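Local structure of dioxygenase (Pseudomonas brassicacearum, 5V2D) at residues S32-K37 and A462-E467; G60-V65 and E437-P442; F80-G85 and T106-A111; G121-A126 and A153-A158; E204-G207 and P211-V214. The protein probably cleaves the central carbon-carbon double bond of lignin-derived stilbenes with molecular oxygen, using a non-haem iron centre. One frame throughout, in Å; residues are numbered along the deposited sequence.

Overall arrangement
The chain folds as a seven-bladed beta-propeller around one iron, and the five contacts sample it from its surface to its metal site. Interaction 1 is a surface contact, carried by a lysine-glutamate salt bridge. Interaction 2 is buried and mostly apolar, joining strands of two blades. Interactions 3 and 4, about 9 Å apart between centres, are buried too but polar and threaded with water; they touch through Phe81, Asn82, Tyr123 and Lys155. Interaction 5 closes a hairpin in another blade and approaches interaction 4 where Arg124 nears Glu204. Interactions 2 and 4, on opposite sides of the chain's centre, each hold a glutamate bonded to an iron-binding histidine.

Interaction 1: S32-K37 and A462-E467; sequences SGALYK and AEERSE
A G1 beta bulge at the start of strand 465-472 carries Glu464 out to the short helix 33-36, where it meets Ala34 and Lys37. Glu464 has positive backbone phi, as the first residue of such a bulge does, and both it and Arg465 face Leu460 on the partner strand of the hairpin. The carboxylate takes Lys37 NZ in a forked grip: Glu464 OE1 receives it through its syn lone pair at 2.9 Å, while the bond from Lys37 NZ to Glu464 OE2 is weak, at 3.2 Å. The lysine chain, bent at chi3 (-58°), meets the glutamate at about a right angle. Below the charged ends, Glu464 CG rests on Ala34 CB at 4.2 Å. An alanine in place of Glu464 is likely to leave the Lys37 ammonium without this counter-charge and open a gap beside Ala34.

Arg465 points away from the helix and forms salt bridges within its own segment, its NE 2.9 Å from Glu463 OE2 and its NH1 2.9 Å from Glu467 OE2. Glu467 is also bridged to Arg483. On the helix side, Arg489 bonds the carbonyls of Ala34 and Lys37. The whole is a salt bridge between an N-terminal helix and the bulged turn of a beta-hairpin, on a blade of the propeller characteristic of carotenoid cleavage oxygenases.

Interaction 2: G60-V65 and E437-P442; sequences GTFYQV and EPIFIP
One water is shared between Gln64 and Glu437, donating to Gln64 OE1 at 2.8 Å and to the backbone O of Glu437 at 2.8 Å. It lies in the plane of the Phe62 ring, at its edge. The two side chains beside it also touch: Gln64 NE2 comes to 3.8 Å from Glu437 CB, and the amide and carboxylate planes are only 8° apart. The polar ends are held by others. Gln64 NE2 bonds to the carbonyl of Leu494, while Glu437 bonds through OE2 to ND1 of His495, an iron ligand, and through OE1 to Arg375 and Gly496 N. Glu437 is thus a second-shell residue that would fix the turn of the histidine ring and may make it a stronger electron donor to the metal.

The rest is apolar. Ile439 covers one face of Phe62 in a CH-pi contact, its CD1 3.9 Å from the ring centroid and 25° off the normal. CG2, the other branch, touches Phe62 CE1 at 3.5 Å, toward the ring's outer end. Both branches can reach the ring because CG1 is wedged between backbone N and carbonyl carbon (chi1 47°).

Strand 60-67 lies between 85-93 and 496-500, and strand 433-442 ends the sheet of the next blade beside 452-460. Phe62 and Ile439 therefore pack from blade to blade, with Ile439 also resting on Trp498 of strand 496-500 and Val455 of strand 452-460.

Interaction 3: F80-G85 and T106-A111; sequences FFNGDG and TDRLLA
Asn82 and Arg108 meet directly through one weak hydrogen bond, from Arg108 NH1 to Asn82 OD1 at 3.4 Å, bent to 129°. The amide and guanidinium planes stand 82° apart, and the arginine chain runs extended from CG to NE to reach the asparagine. Both groups have firmer partners: Asn82 ND2 bonds to Asp78, and Arg108 NH2 to the carbonyl of Asn137.

Water does more of the joining. One molecule donates to Asn82 OD1 at 2.6 Å and accepts from Arg108 NH2; another accepts from Asn82 ND2 and, weakly, from Arg108 NH1. A third donates to Asp84 OD1 at 2.8 Å while accepting from Arg108 NE at 2.9 Å, bridging opposite charges too far apart for a salt bridge.

Thr106 is the N-cap of helix 107-115, which follows strand 96-103, in the blade that also holds strand 85-93. Its OG1 accepts from Leu109 N at 2.9 Å in a nearly straight bond (167°), and a further water, 2.7 Å from that OG1, donates to Asp84 OD1. Two waters thus grip the one carboxylate oxygen, while Asp84 OD2 takes the backbone N of Gln70.

Leu109 adds a van der Waals contact, its CD1 3.9 Å from Asp84 OD1. Tyr103 of strand 96-103 touches both of those side chains.

Interaction 4: G121-A126 and A153-A158; sequences GVYRNA and ALKEDA
Lys155 leads off the contact by bringing its ammonium to the edge of the Tyr123 ring, NZ near the ring plane and 3.4 Å from CE2. The two side chains come from opposite directions, and the lysine gets there by bending at chi2 (76°) and chi3. The bond from Lys155 NZ to Tyr123 OH is weak, at 3.4 Å; NZ also donates to the carbonyl of Phe81.

Glu156 comes next, in the type I turn from Lys155 to Ala158. Its CG lies 3.8 Å from Arg124 NH1, with guanidinium and carboxylate planes 80° apart, and the charges meet through water. One molecule accepts from Arg124 NH1 at 2.7 Å, donates to Glu156 OE2 at 3.0 Å and lies 2.9 Å from Tyr123 OH. A second water joins Arg124 NH2 to the backbone O of Glu156. Tyr203 OH bonds to both Arg124 NH1 and Glu156 OE2.

Asp157 then slides past Arg124, its CB over one face of the guanidinium and 3.5 Å from NE, while its OD1 bonds to Thr138. On the other segment Arg124 CG lies over the centre of the Tyr123 ring. A leucine at Arg124 would probably leave the bridging waters and Glu156 without their cationic mate, and bare the side of Asp157.

Through OE1, Glu156 bonds to His239 ND1; a glutamate behind an iron-binding histidine is the second-shell arrangement of carotenoid cleavage oxygenases.

Interaction 5: E204-G207 and P211-V214; sequences EAKG and PDLV
Lys206 is laid along the carboxylate of Asp212, touching it with its methylenes more than with its charge. With CG opposite the carbonyl carbon (chi1 -64°) and the chain extended beyond, CB, CG and CD pass over the group in turn; Lys206 CD comes to 3.5 Å from Asp212 CG. The ammonium overshoots, so the salt bridge from Lys206 NZ to Asp212 OD2 is long, 3.8 Å. Asp212 OD2 also bonds to Gln231 NE2, its stronger partner, on strand 224-231.

These residues belong to the turn region of a beta-hairpin between strands 198-203 and 212-218 of one propeller blade. Residues 204-207 form a type I turn, closed by the bond from Gly207 N to Glu204 O, and Gly207 has backbone angles at which any side chain would jam against the preceding carbonyl. Across the hairpin Ala205 N donates to Asp212 O at 3.3 Å (161° at the hydrogen). A water lies close by, accepting from Glu204 N at 3.0 Å and 2.9 Å from that same Asp212 O.

Ala205 CB fits against the strand, 3.5 Å from Asp212 O and 3.6 Å from Val214 CG2. Val214 has CG1 set anti to its N (chi1 -160°), and CG2 is the branch that meets the alanine. Glu204 points away from the strand and bonds to His268 through OE2 and to Gly209 N through OE1.

Interaction 1: S32-K37 and A462-E467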
# COMPACT_ATOMS: atom_id res chain seq x y z
N SER A 32 -8.80 -0.84 17.98
CA SER A 32 -10.19 -0.62 18.33
C SER A 32 -11.08 -0.31 17.13
O SER A 32 -10.59 0.10 16.08
CB SER A 32 -10.30 0.60 19.27
OG SER A 32 -9.50 0.41 20.39
N GLY A 33 -12.41 -0.55 17.33
CA GLY A 33 -13.37 -0.15 16.34
C GLY A 33 -13.42 -1.15 15.19
O GLY A 33 -12.66 -2.13 15.16
N ALA A 34 -14.32 -0.91 14.26
CA ALA A 34 -14.52 -1.83 13.15
C ALA A 34 -13.30 -1.94 12.27
O ALA A 34 -12.98 -3.02 11.78
CB ALA A 34 -15.70 -1.38 12.31
N LEU A 35 -12.60 -0.87 12.07
CA LEU A 35 -11.43 -0.91 11.18
C LEU A 35 -10.21 -1.67 11.83
O LEU A 35 -9.53 -2.40 11.12
CB LEU A 35 -11.00 0.48 10.81
CG LEU A 35 -11.51 0.95 9.45
CD1 LEU A 35 -12.91 0.63 9.14
CD2 LEU A 35 -11.12 2.33 9.08
N TYR A 36 -9.95 -1.44 13.10
CA TYR A 36 -8.67 -1.86 13.69
C TYR A 36 -8.71 -2.91 14.77
O TYR A 36 -7.68 -3.41 15.19
CB TYR A 36 -7.81 -0.63 14.11
CG TYR A 36 -7.54 0.26 12.92
CD1 TYR A 36 -6.70 -0.16 11.86
CD2 TYR A 36 -8.15 1.52 12.79
CE1 TYR A 36 -6.49 0.59 10.76
CE2 TYR A 36 -7.91 2.30 11.65
CZ TYR A 36 -7.13 1.81 10.63
OH TYR A 36 -6.89 2.54 9.51
N LYS A 37 -9.90 -3.34 15.19
CA LYS A 37 -9.94 -4.42 16.07
C LYS A 37 -9.31 -5.64 15.39
O LYS A 37 -9.52 -5.89 14.20
CB LYS A 37 -11.37 -4.71 16.48
CG LYS A 37 -11.59 -5.79 17.46
CD LYS A 37 -13.13 -5.99 17.70
CE LYS A 37 -13.88 -4.75 18.20
NZ LYS A 37 -15.35 -5.00 18.08
N ALA A 462 -20.72 0.78 11.70
CA ALA A 462 -21.65 0.74 12.82
C ALA A 462 -22.10 -0.68 13.05
O ALA A 462 -22.30 -1.04 14.17
CB ALA A 462 -22.86 1.63 12.54
N GLU A 463 -22.25 -1.48 12.01
CA GLU A 463 -22.67 -2.88 12.22
C GLU A 463 -21.49 -3.81 12.41
O GLU A 463 -21.67 -4.95 12.71
CB GLU A 463 -23.49 -3.38 11.06
CG GLU A 463 -24.67 -2.48 10.74
CD GLU A 463 -25.28 -2.97 9.39
OE1 GLU A 463 -25.48 -2.19 8.45
OE2 GLU A 463 -25.51 -4.19 9.16
N GLU A 464 -20.27 -3.34 12.19
CA GLU A 464 -19.07 -4.21 12.08
C GLU A 464 -19.26 -5.36 11.08
O GLU A 464 -18.99 -6.51 11.38
CB GLU A 464 -18.65 -4.81 13.45
CG GLU A 464 -18.44 -3.69 14.47
CD GLU A 464 -17.54 -4.02 15.65
OE1 GLU A 464 -17.33 -5.21 15.99
OE2 GLU A 464 -17.05 -3.04 16.22
N ARG A 465 -19.71 -5.02 9.90
CA ARG A 465 -19.99 -5.95 8.79
C ARG A 465 -19.13 -5.47 7.62
O ARG A 465 -18.75 -4.31 7.58
CB ARG A 465 -21.49 -5.86 8.37
CG ARG A 465 -22.08 -7.07 7.72
CD ARG A 465 -23.62 -7.16 7.78
NE ARG A 465 -24.26 -5.94 7.24
CZ ARG A 465 -24.46 -5.61 5.94
NH1 ARG A 465 -24.00 -6.30 4.89
NH2 ARG A 465 -25.17 -4.51 5.63
N SER A 466 -18.93 -6.32 6.64
CA SER A 466 -18.12 -6.05 5.48
C SER A 466 -18.81 -6.60 4.26
O SER A 466 -19.44 -7.65 4.32
CB SER A 466 -16.72 -6.73 5.64
OG SER A 466 -16.06 -6.25 6.79
N GLU A 467 -18.69 -5.88 3.15
CA GLU A 467 -19.14 -6.33 1.83
C GLU A 467 -18.02 -6.06 0.85
O GLU A 467 -17.32 -5.06 1.03
CB GLU A 467 -20.36 -5.50 1.30
CG GLU A 467 -21.54 -5.67 2.22
CD GLU A 467 -22.79 -4.80 1.82
OE1 GLU A 467 -22.65 -3.89 1.05
OE2 GLU A 467 -23.89 -5.05 2.29

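Interaction 2: G60-V65 and E437-P442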
# COMPACT_ATOMS: atom_id res chain seq x y z
N GLY A 60 -11.42 -13.97 -12.40
CA GLY A 60 -10.04 -13.82 -11.81
C GLY A 60 -10.14 -13.68 -10.30
O GLY A 60 -11.15 -14.01 -9.71
N THR A 61 -9.05 -13.22 -9.71
CA THR A 61 -8.95 -13.18 -8.24
C THR A 61 -8.50 -11.78 -7.80
O THR A 61 -7.55 -11.22 -8.34
CB THR A 61 -7.98 -14.26 -7.74
OG1 THR A 61 -8.39 -15.54 -8.19
CG2 THR A 61 -7.93 -14.26 -6.23
N PHE A 62 -9.22 -11.26 -6.81
CA PHE A 62 -8.85 -10.02 -6.14
C PHE A 62 -8.06 -10.44 -4.90
O PHE A 62 -8.66 -11.03 -3.96
CB PHE A 62 -10.10 -9.26 -5.74
CG PHE A 62 -9.86 -8.02 -4.92
CD1 PHE A 62 -8.66 -7.33 -4.93
CD2 PHE A 62 -10.85 -7.52 -4.14
CE1 PHE A 62 -8.48 -6.17 -4.20
CE2 PHE A 62 -10.68 -6.36 -3.40
CZ PHE A 62 -9.50 -5.67 -3.44
N TYR A 63 -6.76 -10.19 -4.87
CA TYR A 63 -5.94 -10.47 -3.71
C TYR A 63 -5.75 -9.17 -2.93
O TYR A 63 -5.59 -8.10 -3.52
CB TYR A 63 -4.55 -10.97 -4.10
CG TYR A 63 -4.58 -12.26 -4.88
CD1 TYR A 63 -4.69 -13.50 -4.18
CD2 TYR A 63 -4.45 -12.30 -6.21
CE1 TYR A 63 -4.66 -14.70 -4.87
CE2 TYR A 63 -4.43 -13.48 -6.90
CZ TYR A 63 -4.51 -14.68 -6.24
OH TYR A 63 -4.50 -15.85 -6.93
N GLN A 64 -5.75 -9.26 -1.63
CA GLN A 64 -5.49 -8.09 -0.80
C GLN A 64 -4.71 -8.55 0.45
O GLN A 64 -4.92 -9.67 0.90
CB GLN A 64 -6.80 -7.41 -0.43
CG GLN A 64 -6.45 -5.97 0.09
CD GLN A 64 -7.55 -4.89 0.08
OE1 GLN A 64 -8.81 -5.13 0.21
NE2 GLN A 64 -7.07 -3.68 0.02
N VAL A 65 -3.83 -7.71 0.98
CA VAL A 65 -3.17 -8.08 2.24
C VAL A 65 -3.51 -7.05 3.30
O VAL A 65 -3.53 -5.82 3.03
CB VAL A 65 -1.67 -8.27 2.07
CG1 VAL A 65 -0.95 -7.00 1.58
CG2 VAL A 65 -1.00 -8.81 3.31
N GLU A 437 -8.87 -0.04 -0.20
CA GLU A 437 -8.31 0.23 -1.51
C GLU A 437 -9.03 -0.47 -2.66
O GLU A 437 -9.21 -1.70 -2.64
CB GLU A 437 -6.86 -0.20 -1.59
CG GLU A 437 -6.22 0.16 -2.94
CD GLU A 437 -4.79 -0.38 -3.12
OE1 GLU A 437 -4.67 -1.61 -3.26
OE2 GLU A 437 -3.79 0.38 -3.18
N PRO A 438 -9.36 0.27 -3.72
CA PRO A 438 -10.04 -0.38 -4.82
C PRO A 438 -9.13 -1.00 -5.87
O PRO A 438 -8.00 -0.59 -6.06
CB PRO A 438 -10.84 0.83 -5.45
CG PRO A 438 -9.88 1.98 -5.29
CD PRO A 438 -9.27 1.74 -3.88
N ILE A 439 -9.70 -1.95 -6.63
CA ILE A 439 -9.12 -2.41 -7.87
C ILE A 439 -10.04 -2.03 -9.03
O ILE A 439 -11.24 -1.77 -8.86
CB ILE A 439 -8.90 -3.89 -7.93
CG1 ILE A 439 -10.14 -4.66 -7.45
CG2 ILE A 439 -7.69 -4.28 -7.08
CD1 ILE A 439 -10.20 -6.07 -7.99
N PHE A 440 -9.45 -2.04 -10.23
CA PHE A 440 -10.17 -1.84 -11.46
C PHE A 440 -10.10 -3.10 -12.32
O PHE A 440 -9.01 -3.67 -12.48
CB PHE A 440 -9.67 -0.64 -12.24
CG PHE A 440 -10.22 -0.56 -13.62
CD1 PHE A 440 -11.51 -0.11 -13.82
CD2 PHE A 440 -9.48 -0.99 -14.72
CE1 PHE A 440 -12.08 -0.08 -15.12
CE2 PHE A 440 -10.05 -0.93 -15.99
CZ PHE A 440 -11.32 -0.48 -16.19
N ILE A 441 -11.24 -3.50 -12.88
CA ILE A 441 -11.31 -4.67 -13.72
C ILE A 441 -11.86 -4.22 -15.10
O ILE A 441 -12.98 -3.76 -15.15
CB ILE A 441 -12.27 -5.72 -13.13
CG1 ILE A 441 -11.79 -6.16 -11.78
CG2 ILE A 441 -12.36 -6.93 -14.07
CD1 ILE A 441 -12.70 -7.16 -11.03
N PRO A 442 -11.10 -4.39 -16.19
CA PRO A 442 -11.64 -3.99 -17.47
C PRO A 442 -12.88 -4.76 -17.87
O PRO A 442 -13.01 -5.89 -17.55
CB PRO A 442 -10.53 -4.38 -18.47
CG PRO A 442 -9.27 -4.65 -17.62
CD PRO A 442 -9.73 -5.01 -16.30
O HOH W 1 -10.65 -3.28 -0.90

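Interaction 3: F80-G85 and T106-A111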
# COMPACT_ATOMS: atom_id res chain seq x y z
N PHE A 80 -0.45 0.23 13.18
CA PHE A 80 -1.18 -0.64 12.23
C PHE A 80 -0.27 -1.27 11.22
O PHE A 80 -0.42 -2.45 10.89
CB PHE A 80 -2.25 0.23 11.51
CG PHE A 80 -2.92 -0.46 10.35
CD1 PHE A 80 -2.79 0.04 9.11
CD2 PHE A 80 -3.70 -1.54 10.56
CE1 PHE A 80 -3.45 -0.53 8.00
CE2 PHE A 80 -4.32 -2.17 9.48
CZ PHE A 80 -4.19 -1.63 8.20
N PHE A 81 0.73 -0.54 10.76
CA PHE A 81 1.66 -1.01 9.74
C PHE A 81 2.55 -2.20 10.21
O PHE A 81 3.32 -2.73 9.42
CB PHE A 81 2.59 0.11 9.25
CG PHE A 81 1.93 1.22 8.53
CD1 PHE A 81 0.75 1.10 7.84
CD2 PHE A 81 2.66 2.42 8.33
CE1 PHE A 81 0.15 2.18 7.16
CE2 PHE A 81 2.13 3.49 7.59
CZ PHE A 81 0.84 3.38 7.04
N ASN A 82 2.46 -2.57 11.48
CA ASN A 82 3.35 -3.61 12.02
C ASN A 82 2.71 -5.01 12.16
O ASN A 82 3.34 -5.93 12.63
CB ASN A 82 3.91 -3.18 13.35
CG ASN A 82 5.31 -3.75 13.63
OD1 ASN A 82 6.03 -4.28 12.69
ND2 ASN A 82 5.73 -3.59 14.88
N GLY A 83 1.49 -5.18 11.71
CA GLY A 83 0.76 -6.42 11.96
C GLY A 83 1.13 -7.51 10.94
O GLY A 83 1.41 -7.20 9.77
N ASP A 84 1.14 -8.74 11.39
CA ASP A 84 1.41 -9.91 10.51
C ASP A 84 0.52 -9.84 9.25
O ASP A 84 -0.68 -9.61 9.36
CB ASP A 84 1.15 -11.19 11.26
CG ASP A 84 2.04 -11.27 12.51
OD1 ASP A 84 3.23 -11.58 12.36
OD2 ASP A 84 1.49 -11.05 13.60
N GLY A 85 1.11 -10.10 8.10
CA GLY A 85 0.35 -10.09 6.85
C GLY A 85 -0.64 -11.22 6.70
O GLY A 85 -0.26 -12.38 6.81
N THR A 106 5.52 -16.27 7.65
CA THR A 106 6.83 -15.68 7.81
C THR A 106 7.60 -16.36 8.94
O THR A 106 7.00 -16.90 9.87
CB THR A 106 6.77 -14.17 8.13
OG1 THR A 106 6.09 -13.96 9.33
CG2 THR A 106 6.10 -13.38 6.96
N ASP A 107 8.92 -16.23 8.92
CA ASP A 107 9.70 -16.73 10.04
C ASP A 107 9.23 -16.01 11.34
O ASP A 107 9.18 -16.61 12.38
CB ASP A 107 11.17 -16.46 9.91
CG ASP A 107 11.83 -17.14 8.73
OD1 ASP A 107 11.30 -18.02 8.13
OD2 ASP A 107 13.02 -16.83 8.44
N ARG A 108 8.92 -14.72 11.24
CA ARG A 108 8.50 -13.94 12.39
C ARG A 108 7.21 -14.50 13.02
O ARG A 108 7.12 -14.67 14.24
CB ARG A 108 8.28 -12.50 12.01
CG ARG A 108 7.62 -11.62 13.07
CD ARG A 108 7.71 -10.16 12.68
NE ARG A 108 6.90 -9.26 13.49
CZ ARG A 108 7.12 -7.96 13.62
NH1 ARG A 108 6.25 -7.22 14.32
NH2 ARG A 108 8.17 -7.38 13.11
N LEU A 109 6.22 -14.73 12.17
CA LEU A 109 4.99 -15.34 12.64
C LEU A 109 5.23 -16.72 13.27
O LEU A 109 4.66 -17.04 14.30
CB LEU A 109 3.97 -15.45 11.55
CG LEU A 109 2.63 -16.10 11.94
CD1 LEU A 109 1.86 -15.24 12.89
CD2 LEU A 109 1.71 -16.30 10.77
N LEU A 110 6.00 -17.55 12.61
CA LEU A 110 6.16 -18.91 13.12
C LEU A 110 6.94 -18.92 14.44
O LEU A 110 6.71 -19.79 15.28
CB LEU A 110 6.86 -19.79 12.08
CG LEU A 110 6.05 -20.08 10.84
CD1 LEU A 110 6.74 -20.96 9.85
CD2 LEU A 110 4.66 -20.64 11.13
N ALA A 111 7.87 -17.99 14.62
CA ALA A 111 8.55 -17.90 15.90
C ALA A 111 7.55 -17.49 17.02
O ALA A 111 7.57 -18.01 18.13
CB ALA A 111 9.77 -16.99 15.83
O HOH W 2 8.61 -4.39 12.43
O HOH W 3 8.12 -5.16 15.47
O HOH W 4 4.25 -12.02 9.87
O HOH W 5 4.33 -10.06 14.44

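Interaction 4: G121-A126 and A153-A158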
# COMPACT_ATOMS: atom_id res chain seq x y z
N GLY A 121 9.22 -5.95 18.87
CA GLY A 121 9.09 -4.67 19.48
C GLY A 121 8.66 -3.58 18.54
O GLY A 121 7.67 -3.72 17.80
N VAL A 122 9.46 -2.51 18.55
CA VAL A 122 9.17 -1.29 17.84
C VAL A 122 9.24 -1.55 16.36
O VAL A 122 10.15 -2.28 15.89
CB VAL A 122 10.18 -0.18 18.26
CG1 VAL A 122 10.08 1.04 17.37
CG2 VAL A 122 9.93 0.25 19.75
N TYR A 123 8.32 -0.95 15.61
CA TYR A 123 8.25 -1.07 14.13
C TYR A 123 9.61 -0.88 13.50
O TYR A 123 10.26 0.18 13.69
CB TYR A 123 7.23 -0.08 13.56
CG TYR A 123 7.10 -0.06 12.07
CD1 TYR A 123 7.67 0.95 11.33
CD2 TYR A 123 6.42 -1.10 11.36
CE1 TYR A 123 7.54 0.98 9.91
CE2 TYR A 123 6.29 -1.04 9.96
CZ TYR A 123 6.84 -0.00 9.24
OH TYR A 123 6.85 0.08 7.85
N ARG A 124 10.05 -1.89 12.75
CA ARG A 124 11.28 -1.85 11.94
C ARG A 124 12.51 -1.54 12.82
O ARG A 124 13.48 -0.90 12.39
CB ARG A 124 11.17 -0.88 10.76
CG ARG A 124 10.20 -1.38 9.65
CD ARG A 124 10.42 -0.68 8.31
NE ARG A 124 11.79 -0.86 7.81
CZ ARG A 124 12.28 -0.37 6.66
NH1 ARG A 124 11.52 0.43 5.95
NH2 ARG A 124 13.55 -0.67 6.23
N ASN A 125 12.44 -1.95 14.10
CA ASN A 125 13.57 -1.78 14.97
C ASN A 125 13.81 -3.11 15.70
O ASN A 125 13.32 -3.35 16.84
CB ASN A 125 13.36 -0.58 15.92
CG ASN A 125 14.59 -0.33 16.81
OD1 ASN A 125 15.53 -1.15 16.76
ND2 ASN A 125 14.60 0.74 17.64
N ALA A 126 14.58 -3.94 15.04
CA ALA A 126 14.85 -5.29 15.59
C ALA A 126 15.71 -5.25 16.86
O ALA A 126 15.68 -6.19 17.64
CB ALA A 126 15.51 -6.17 14.53
N ALA A 153 3.84 -11.59 -1.54
CA ALA A 153 3.43 -10.75 -0.42
C ALA A 153 4.64 -9.96 0.01
O ALA A 153 5.73 -10.52 0.31
CB ALA A 153 2.93 -11.59 0.75
N LEU A 154 4.52 -8.65 -0.04
CA LEU A 154 5.66 -7.76 0.01
C LEU A 154 5.60 -6.81 1.23
O LEU A 154 4.55 -6.30 1.62
CB LEU A 154 5.72 -6.92 -1.22
CG LEU A 154 5.72 -7.71 -2.54
CD1 LEU A 154 4.51 -7.26 -3.39
CD2 LEU A 154 7.00 -7.42 -3.29
N LYS A 155 6.80 -6.49 1.71
CA LYS A 155 6.97 -5.44 2.63
C LYS A 155 8.41 -4.92 2.51
O LYS A 155 9.31 -5.67 2.40
CB LYS A 155 6.74 -6.06 3.94
CG LYS A 155 7.21 -5.43 5.14
CD LYS A 155 6.50 -4.36 5.57
CE LYS A 155 6.61 -4.33 7.10
NZ LYS A 155 5.74 -3.11 7.38
N GLU A 156 8.54 -3.61 2.55
CA GLU A 156 9.72 -2.91 2.06
C GLU A 156 10.96 -3.04 2.92
O GLU A 156 12.01 -2.48 2.58
CB GLU A 156 9.41 -1.42 1.84
CG GLU A 156 9.18 -0.63 3.16
CD GLU A 156 8.39 0.66 2.89
OE1 GLU A 156 7.30 0.56 2.27
OE2 GLU A 156 8.85 1.77 3.27
N ASP A 157 10.89 -3.77 4.02
CA ASP A 157 12.05 -4.04 4.90
C ASP A 157 12.75 -5.34 4.58
O ASP A 157 13.69 -5.69 5.24
CB ASP A 157 11.66 -4.03 6.38
CG ASP A 157 10.68 -5.11 6.76
OD1 ASP A 157 10.08 -5.77 5.85
OD2 ASP A 157 10.47 -5.30 8.03
N ALA A 158 12.29 -6.08 3.56
CA ALA A 158 12.84 -7.39 3.29
C ALA A 158 12.43 -7.87 1.90
O ALA A 158 11.63 -7.20 1.22
CB ALA A 158 12.38 -8.38 4.36
O HOH W 6 8.96 1.19 6.26
O HOH W 7 13.67 -0.48 3.26

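Interaction 5: E204-G207 and P211-V214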
# COMPACT_ATOMS: atom_id res chain seq x y z
N GLU A 204 17.41 1.63 1.55
CA GLU A 204 18.25 1.02 2.57
C GLU A 204 18.81 -0.30 2.08
O GLU A 204 18.79 -1.36 2.75
CB GLU A 204 17.48 0.88 3.90
CG GLU A 204 17.23 2.25 4.57
CD GLU A 204 16.56 2.07 5.94
OE1 GLU A 204 17.19 1.55 6.89
OE2 GLU A 204 15.37 2.46 6.05
N ALA A 205 19.29 -0.26 0.86
CA ALA A 205 19.51 -1.48 0.09
C ALA A 205 20.73 -2.26 0.55
O ALA A 205 20.89 -3.44 0.14
CB ALA A 205 19.64 -1.15 -1.36
N LYS A 206 21.60 -1.64 1.36
CA LYS A 206 22.70 -2.41 1.98
C LYS A 206 22.62 -2.48 3.47
O LYS A 206 23.65 -2.73 4.11
CB LYS A 206 24.04 -1.77 1.56
CG LYS A 206 24.24 -1.88 0.08
CD LYS A 206 25.63 -1.40 -0.32
CE LYS A 206 25.87 -1.78 -1.78
NZ LYS A 206 27.12 -1.12 -2.23
N GLY A 207 21.43 -2.35 4.04
CA GLY A 207 21.30 -2.43 5.51
C GLY A 207 20.79 -1.17 6.12
O GLY A 207 20.54 -0.14 5.43
N PRO A 211 22.32 4.74 2.45
CA PRO A 211 21.78 5.59 1.43
C PRO A 211 21.63 4.92 0.05
O PRO A 211 21.22 5.61 -0.90
CB PRO A 211 22.84 6.71 1.31
CG PRO A 211 24.13 5.99 1.60
CD PRO A 211 23.79 4.99 2.68
N ASP A 212 21.93 3.63 -0.05
CA ASP A 212 21.89 2.96 -1.33
C ASP A 212 20.44 2.77 -1.81
O ASP A 212 19.55 2.38 -1.02
CB ASP A 212 22.54 1.60 -1.22
CG ASP A 212 24.00 1.72 -0.74
OD1 ASP A 212 24.18 1.80 0.49
OD2 ASP A 212 24.92 1.88 -1.60
N LEU A 213 20.25 3.01 -3.11
CA LEU A 213 19.00 2.85 -3.82
C LEU A 213 19.27 1.99 -5.01
O LEU A 213 20.32 2.11 -5.63
CB LEU A 213 18.53 4.19 -4.34
CG LEU A 213 18.20 5.21 -3.26
CD1 LEU A 213 17.67 6.48 -3.90
CD2 LEU A 213 17.10 4.72 -2.35
N VAL A 214 18.35 1.12 -5.38
CA VAL A 214 18.54 0.28 -6.56
C VAL A 214 17.26 0.16 -7.33
O VAL A 214 16.22 -0.13 -6.67
CB VAL A 214 18.85 -1.21 -6.22
CG1 VAL A 214 19.50 -1.93 -7.38
CG2 VAL A 214 19.48 -1.40 -4.92
O HOH W 8 18.58 4.30 0.99